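Local coordinates for protein BtGH115A (Bacteroides thetaiotaomicron, PDB 5BY3) that hydrolyses 4-O-methyl-alpha-glucuronic acid linkages of decorated arabinogalactans as a member of glycoside hydrolase family 115, at residues V28-S33 and A57-D62; R41-L46 and G119-S124. One frame throughout, in Å; residues are numbered along the deposited sequence.

Contact 1. Residues V28-S33 and A57-D62; sequences VAIACS and ATAHID
V28 and I30 zip onto T58, H60 and D62 through backbone bonds in the parallel pattern, each of the two giving its N-H and its C=O to the same neighbour strand. V28 N reaches T58 O at 2.9 Å, from well above that carbonyl's plane, and H60 N returns to V28 O. I30 N to H60 O is the straightest of the set, 2.7 Å with 172° at the hydrogen. Beyond it the pairing weakens: D62 N meets I30 O at a bent 126°, and C32 N to D62 O stretches to 3.3 Å.

CA-H groups add to this. A59 CA comes to 3.2 Å from V28 O, and I61 CA approaches I30 O in the same way.

Apolar contact gathers mainly on the face carrying V28, I30, A59 and I61, which lies against helix 38-55, with I68 of strand 68-72 beside V28 and I30. I30 sends CD1 to A59 CB at 3.8 Å. I61, with chi2 at -72°, folds its CD1 back onto I30 CB, 3.9 Å away.

Helix 38-55 links these strands as a beta-alpha-beta crossover, and 59-62 is an edge strand of the mixed sheet. At its end D62 turns OD2 to the N-H groups of N64 and T65. Cohesion here therefore rests chiefly on the main chain, firm around V28 and I30 and fraying toward C32.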
ATOM      1  N   VAL A  28       9.660 -17.963  32.383  1.00 50.75           N
ATOM      2  CA  VAL A  28       8.603 -17.050  32.797  1.00 50.81           C
ATOM      3  C   VAL A  28       7.251 -17.731  32.685  1.00 47.34           C
ATOM      4  O   VAL A  28       6.983 -18.379  31.668  1.00 42.31           O
ATOM      5  CB  VAL A  28       8.647 -15.727  31.991  1.00 54.28           C
ATOM      6  CG1 VAL A  28       8.668 -15.979  30.485  1.00 49.35           C
ATOM      7  CG2 VAL A  28       7.496 -14.804  32.383  1.00 50.10           C
ATOM      8  N   ALA A  29       6.428 -17.592  33.733  1.00 44.38           N
ATOM      9  CA  ALA A  29       5.085 -18.220  33.774  1.00 46.13           C
ATOM     10  C   ALA A  29       4.000 -17.275  33.250  1.00 50.96           C
ATOM     11  O   ALA A  29       3.912 -16.082  33.640  1.00 40.68           O
ATOM     12  CB  ALA A  29       4.725 -18.696  35.185  1.00 48.11           C
ATOM     13  N   ILE A  30       3.170 -17.824  32.369  1.00 50.47           N
ATOM     14  CA  ILE A  30       2.134 -17.054  31.737  1.00 52.08           C
ATOM     15  C   ILE A  30       0.755 -17.665  32.016  1.00 48.77           C
ATOM     16  O   ILE A  30       0.526 -18.812  31.705  1.00 48.29           O
ATOM     17  CB  ILE A  30       2.416 -16.834  30.227  1.00 53.04           C
ATOM     18  CG1 ILE A  30       3.883 -16.334  30.005  1.00 53.33           C
ATOM     19  CG2 ILE A  30       1.390 -15.846  29.690  1.00 53.79           C
ATOM     20  CD1 ILE A  30       4.284 -15.898  28.593  1.00 46.83           C
ATOM     21  N   ALA A  31      -0.137 -16.872  32.616  1.00 49.01           N
ATOM     22  CA  ALA A  31      -1.488 -17.279  33.000  1.00 52.70           C
ATOM     23  C   ALA A  31      -2.505 -16.939  31.902  1.00 59.47           C
ATOM     24  O   ALA A  31      -2.659 -15.771  31.531  1.00 63.88           O
ATOM     25  CB  ALA A  31      -1.859 -16.587  34.296  1.00 46.73           C
ATOM     26  N   CYS A  32      -3.187 -17.958  31.379  1.00 64.07           N
ATOM     27  CA  CYS A  32      -4.153 -17.785  30.289  1.00 62.85           C
ATOM     28  C   CYS A  32      -5.125 -18.933  30.335  1.00 66.03           C
ATOM     29  O   CYS A  32      -4.708 -20.092  30.249  1.00 64.03           O
ATOM     30  CB  CYS A  32      -3.461 -17.797  28.921  1.00 63.70           C
ATOM     31  SG  CYS A  32      -4.588 -17.772  27.493  1.00 67.88           S
ATOM     32  N   SER A  33      -6.410 -18.598  30.448  1.00 65.69           N
ATOM     33  CA  SER A  33      -7.478 -19.582  30.504  1.00 74.21           C
ATOM     34  C   SER A  33      -7.535 -20.346  29.188  1.00 76.23           C
ATOM     35  O   SER A  33      -7.263 -19.776  28.121  1.00 73.95           O
ATOM     36  CB  SER A  33      -8.813 -18.897  30.808  1.00 78.56           C
ATOM     37  OG  SER A  33      -9.908 -19.671  30.353  1.00 89.25           O
ATOM     38  N   ALA A  57      14.439 -16.923  27.518  1.00 48.90           N
ATOM     39  CA  ALA A  57      13.463 -17.136  28.569  1.00 53.08           C
ATOM     40  C   ALA A  57      12.359 -18.050  28.063  1.00 53.04           C
ATOM     41  O   ALA A  57      11.659 -17.714  27.104  1.00 49.90           O
ATOM     42  CB  ALA A  57      12.900 -15.800  29.037  1.00 48.72           C
ATOM     43  N   THR A  58      12.232 -19.221  28.688  1.00 55.04           N
ATOM     44  CA  THR A  58      11.228 -20.212  28.263  1.00 54.15           C
ATOM     45  C   THR A  58       9.902 -19.935  28.963  1.00 53.55           C
ATOM     46  O   THR A  58       9.830 -19.920  30.195  1.00 59.43           O
ATOM     47  CB  THR A  58      11.693 -21.645  28.539  1.00 53.89           C
ATOM     48  OG1 THR A  58      13.035 -21.795  28.060  1.00 52.83           O
ATOM     49  CG2 THR A  58      10.761 -22.699  27.872  1.00 46.50           C
ATOM     50  N   ALA A  59       8.876 -19.689  28.157  1.00 48.27           N
ATOM     51  CA  ALA A  59       7.541 -19.394  28.639  1.00 51.40           C
ATOM     52  C   ALA A  59       6.793 -20.672  29.037  1.00 52.74           C
ATOM     53  O   ALA A  59       6.794 -21.662  28.290  1.00 52.07           O
ATOM     54  CB  ALA A  59       6.782 -18.641  27.569  1.00 50.56           C
ATOM     55  N   HIS A  60       6.192 -20.646  30.221  1.00 54.58           N
ATOM     56  CA  HIS A  60       5.437 -21.779  30.779  1.00 62.15           C
ATOM     57  C   HIS A  60       3.987 -21.327  30.931  1.00 65.59           C
ATOM     58  O   HIS A  60       3.688 -20.443  31.748  1.00 62.75           O
ATOM     59  CB  HIS A  60       5.985 -22.216  32.160  1.00 66.69           C
ATOM     60  CG  HIS A  60       7.418 -22.678  32.153  1.00 78.90           C
ATOM     61  ND1 HIS A  60       8.142 -22.857  33.316  1.00 81.11           N
ATOM     62  CD2 HIS A  60       8.259 -23.005  31.135  1.00 77.46           C
ATOM     63  CE1 HIS A  60       9.361 -23.275  33.017  1.00 79.79           C
ATOM     64  NE2 HIS A  60       9.458 -23.368  31.700  1.00 78.92           N
ATOM     65  N   ILE A  61       3.091 -21.916  30.146  1.00 67.38           N
ATOM     66  CA  ILE A  61       1.663 -21.567  30.230  1.00 73.26           C
ATOM     67  C   ILE A  61       0.963 -22.375  31.335  1.00 74.77           C
ATOM     68  O   ILE A  61       0.697 -23.569  31.159  1.00 73.84           O
ATOM     69  CB  ILE A  61       0.921 -21.736  28.862  1.00 83.29           C
ATOM     70  CG1 ILE A  61       1.725 -21.141  27.667  1.00 82.76           C
ATOM     71  CG2 ILE A  61      -0.536 -21.251  28.937  1.00 81.36           C
ATOM     72  CD1 ILE A  61       1.810 -19.626  27.564  1.00 77.83           C
ATOM     73  N   ASP A  62       0.701 -21.723  32.473  1.00 73.25           N
ATOM     74  CA  ASP A  62      -0.205 -22.242  33.492  1.00 73.88           C
ATOM     75  C   ASP A  62      -1.631 -21.695  33.212  1.00 78.63           C
ATOM     76  O   ASP A  62      -1.827 -20.871  32.307  1.00 78.89           O
ATOM     77  CB  ASP A  62       0.323 -21.895  34.896  1.00 77.33           C
ATOM     78  CG  ASP A  62      -0.395 -22.661  36.022  1.00 84.33           C
ATOM     79  OD1 ASP A  62       0.124 -23.697  36.492  1.00 81.58           O
ATOM     80  OD2 ASP A  62      -1.483 -22.218  36.450  1.00 86.72           O
TER

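Contact 2. Residues R41-L46 and G119-S124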
ATOM      1  N   ARG A  41      -4.227 -17.980  21.668  1.00 51.93           N
ATOM      2  CA  ARG A  41      -3.215 -19.009  21.881  1.00 57.00           C
ATOM      3  C   ARG A  41      -2.093 -18.932  20.846  1.00 49.68           C
ATOM      4  O   ARG A  41      -0.938 -19.089  21.192  1.00 51.50           O
ATOM      5  CB  ARG A  41      -3.844 -20.412  21.974  1.00 66.55           C
ATOM      6  CG  ARG A  41      -4.096 -20.893  23.418  1.00 74.32           C
ATOM      7  CD  ARG A  41      -5.288 -21.852  23.547  1.00 90.61           C
ATOM      8  NE  ARG A  41      -5.457 -22.727  22.369  1.00 94.86           N
ATOM      9  CZ  ARG A  41      -6.516 -22.737  21.548  1.00 98.06           C
ATOM     10  NH1 ARG A  41      -7.564 -21.932  21.753  1.00 93.75           N
ATOM     11  NH2 ARG A  41      -6.531 -23.573  20.512  1.00 93.74           N
ATOM     12  N   THR A  42      -2.442 -18.607  19.610  1.00 47.92           N
ATOM     13  CA  THR A  42      -1.473 -18.435  18.520  1.00 47.64           C
ATOM     14  C   THR A  42      -0.452 -17.336  18.817  1.00 47.67           C
ATOM     15  O   THR A  42       0.722 -17.521  18.541  1.00 49.10           O
ATOM     16  CB  THR A  42      -2.186 -18.116  17.208  1.00 45.19           C
ATOM     17  OG1 THR A  42      -3.173 -19.113  16.963  1.00 45.00           O
ATOM     18  CG2 THR A  42      -1.214 -18.132  16.075  1.00 50.45           C
ATOM     19  N   SER A  43      -0.925 -16.226  19.394  1.00 46.67           N
ATOM     20  CA  SER A  43      -0.128 -15.037  19.720  1.00 46.78           C
ATOM     21  C   SER A  43       0.767 -15.259  20.919  1.00 48.03           C
ATOM     22  O   SER A  43       1.889 -14.723  21.000  1.00 44.86           O
ATOM     23  CB  SER A  43      -1.047 -13.842  20.015  1.00 48.55           C
ATOM     24  OG  SER A  43      -2.033 -13.730  18.999  1.00 52.65           O
ATOM     25  N   LEU A  44       0.238 -16.022  21.865  1.00 48.62           N
ATOM     26  CA  LEU A  44       1.030 -16.535  22.939  1.00 53.23           C
ATOM     27  C   LEU A  44       2.251 -17.311  22.434  1.00 49.30           C
ATOM     28  O   LEU A  44       3.357 -17.022  22.862  1.00 44.07           O
ATOM     29  CB  LEU A  44       0.175 -17.368  23.878  1.00 55.28           C
ATOM     30  CG  LEU A  44      -0.418 -16.506  24.989  1.00 57.21           C
ATOM     31  CD1 LEU A  44      -1.187 -17.400  25.945  1.00 57.37           C
ATOM     32  CD2 LEU A  44       0.659 -15.756  25.737  1.00 57.14           C
ATOM     33  N   ASP A  45       2.044 -18.253  21.511  1.00 48.91           N
ATOM     34  CA  ASP A  45       3.156 -18.979  20.879  1.00 53.78           C
ATOM     35  C   ASP A  45       4.196 -18.014  20.285  1.00 51.09           C
ATOM     36  O   ASP A  45       5.417 -18.177  20.510  1.00 54.10           O
ATOM     37  CB  ASP A  45       2.651 -19.965  19.807  1.00 54.85           C
ATOM     38  CG  ASP A  45       1.995 -21.218  20.390  1.00 59.98           C
ATOM     39  OD1 ASP A  45       1.923 -21.391  21.631  1.00 63.90           O
ATOM     40  OD2 ASP A  45       1.544 -22.056  19.585  1.00 65.48           O
ATOM     41  N   LEU A  46       3.701 -16.999  19.572  1.00 46.97           N
ATOM     42  CA  LEU A  46       4.544 -15.999  18.944  1.00 45.81           C
ATOM     43  C   LEU A  46       5.334 -15.227  19.979  1.00 44.28           C
ATOM     44  O   LEU A  46       6.488 -14.956  19.755  1.00 47.87           O
ATOM     45  CB  LEU A  46       3.728 -15.016  18.117  1.00 48.53           C
ATOM     46  CG  LEU A  46       3.632 -15.254  16.621  1.00 52.54           C
ATOM     47  CD1 LEU A  46       2.866 -14.099  15.985  1.00 46.97           C
ATOM     48  CD2 LEU A  46       5.012 -15.444  15.989  1.00 49.52           C
ATOM     49  N   GLY A 119      -2.680  -7.118  22.404  1.00 47.31           N
ATOM     50  CA  GLY A 119      -2.008  -6.839  23.705  1.00 46.22           C
ATOM     51  C   GLY A 119      -0.738  -7.636  23.971  1.00 47.84           C
ATOM     52  O   GLY A 119       0.286  -7.077  24.364  1.00 44.59           O
ATOM     53  N   ILE A 120      -0.839  -8.950  23.756  1.00 48.79           N
ATOM     54  CA  ILE A 120       0.277  -9.908  23.816  1.00 47.03           C
ATOM     55  C   ILE A 120       1.422  -9.557  22.858  1.00 49.71           C
ATOM     56  O   ILE A 120       2.605  -9.564  23.243  1.00 55.91           O
ATOM     57  CB  ILE A 120      -0.235 -11.333  23.511  1.00 44.56           C
ATOM     58  CG1 ILE A 120      -1.269 -11.741  24.576  1.00 44.66           C
ATOM     59  CG2 ILE A 120       0.943 -12.306  23.406  1.00 43.34           C
ATOM     60  CD1 ILE A 120      -1.982 -13.057  24.343  1.00 51.32           C
ATOM     61  N   LEU A 121       1.055  -9.253  21.620  1.00 46.92           N
ATOM     62  CA  LEU A 121       1.997  -8.860  20.584  1.00 44.96           C
ATOM     63  C   LEU A 121       2.567  -7.467  20.775  1.00 43.31           C
ATOM     64  O   LEU A 121       3.542  -7.125  20.157  1.00 53.43           O
ATOM     65  CB  LEU A 121       1.365  -9.036  19.205  1.00 43.17           C
ATOM     66  CG  LEU A 121       1.222 -10.538  18.846  1.00 44.84           C
ATOM     67  CD1 LEU A 121       0.480 -10.753  17.550  1.00 42.52           C
ATOM     68  CD2 LEU A 121       2.548 -11.276  18.773  1.00 40.74           C
ATOM     69  N   GLU A 122       1.985  -6.680  21.667  1.00 45.75           N
ATOM     70  CA  GLU A 122       2.533  -5.376  22.025  1.00 43.35           C
ATOM     71  C   GLU A 122       3.768  -5.571  22.882  1.00 44.56           C
ATOM     72  O   GLU A 122       4.720  -4.764  22.836  1.00 47.47           O
ATOM     73  CB  GLU A 122       1.486  -4.563  22.800  1.00 43.52           C
ATOM     74  CG  GLU A 122       1.879  -3.162  23.236  1.00 49.25           C
ATOM     75  CD  GLU A 122       2.460  -2.290  22.124  1.00 55.59           C
ATOM     76  OE1 GLU A 122       1.939  -2.268  20.969  1.00 65.27           O
ATOM     77  OE2 GLU A 122       3.444  -1.587  22.439  1.00 59.18           O
ATOM     78  N   ILE A 123       3.732  -6.638  23.674  1.00 41.45           N
ATOM     79  CA  ILE A 123       4.806  -6.981  24.601  1.00 44.48           C
ATOM     80  C   ILE A 123       5.968  -7.413  23.749  1.00 43.15           C
ATOM     81  O   ILE A 123       7.104  -7.082  24.048  1.00 39.31           O
ATOM     82  CB  ILE A 123       4.391  -8.109  25.561  1.00 46.61           C
ATOM     83  CG1 ILE A 123       3.186  -7.634  26.389  1.00 44.77           C
ATOM     84  CG2 ILE A 123       5.572  -8.586  26.424  1.00 42.09           C
ATOM     85  CD1 ILE A 123       2.724  -8.656  27.400  1.00 53.03           C
ATOM     86  N   SER A 124       5.647  -8.087  22.642  1.00 46.43           N
ATOM     87  CA  SER A 124       6.641  -8.512  21.686  1.00 42.72           C
ATOM     88  C   SER A 124       7.322  -7.303  20.979  1.00 47.66           C
ATOM     89  O   SER A 124       8.551  -7.296  20.822  1.00 51.05           O
ATOM     90  CB  SER A 124       6.023  -9.544  20.772  1.00 41.31           C
ATOM     91  OG  SER A 124       6.575  -9.462  19.482  1.00 55.41           O
TER
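S43 OG, hydrogen-bonded to V39 O one turn back in its own helix, has L121 CD1 of the other helix packed 4.2 Å away. The bond spends the hydroxyl within helix 38-55, so what S43 offers L121 is mostly apolar, its CB resting near L121 CG.

I120 makes the closest approach. Its CG2 sits 3.5 Å from S43 O, a methyl against a backbone carbonyl. The other branch runs out extended, with chi2 at 174°, and its end CD1 meets L44 CG at 3.8 Å and then CD2, the two side chains crossing at about a right angle. V40 and L47 also border I120. With an alanine here both branches are gone, and L44 would probably lose its partner on helix 113-126, opening a gap beside the S43 carbonyl.

The two helices run in the same direction, their segment axes 9.1 Å apart and inclined by only 9°. They lie side by side in a helical layer packed on the six-stranded mixed sheet: L44 rests on C32, while I123 drops onto L106 and V108 of strand 106-110.

Away from the sheet, L121 CD2 lies 4.0 Å from L46 CB and equally near L46 CD1, the side chains meeting at a slant. Helix 193-205 closes over this end, its L204 touching both S43 and L121 and its E201 and R205 touching L46. S124 OG is bonded to D50 OD2, adding a polar tie back to helix 38-55.

How the contacts relate
The two contacts lie about 12 Å apart, centre to centre, in the N-terminal alpha/beta region. Their segments interleave along the chain: strand 28-31, helix 38-55, strand 59-62, then helix 113-126. Helix 38-55 is shared, since it connects the strands of contact 1 and supplies half of contact 2. L44 joins them directly: its CD1 lies 3.8 Å from C32 SG and 4.1 Å from I61 CD1, and its CD2 is 4.0 Å from I30 CG2. The strand pair at one edge of the sheet, the helix pair and helix 193-205, which falls in the family's TIM-barrel range, thus follow one another, connecting that edge to the barrel region.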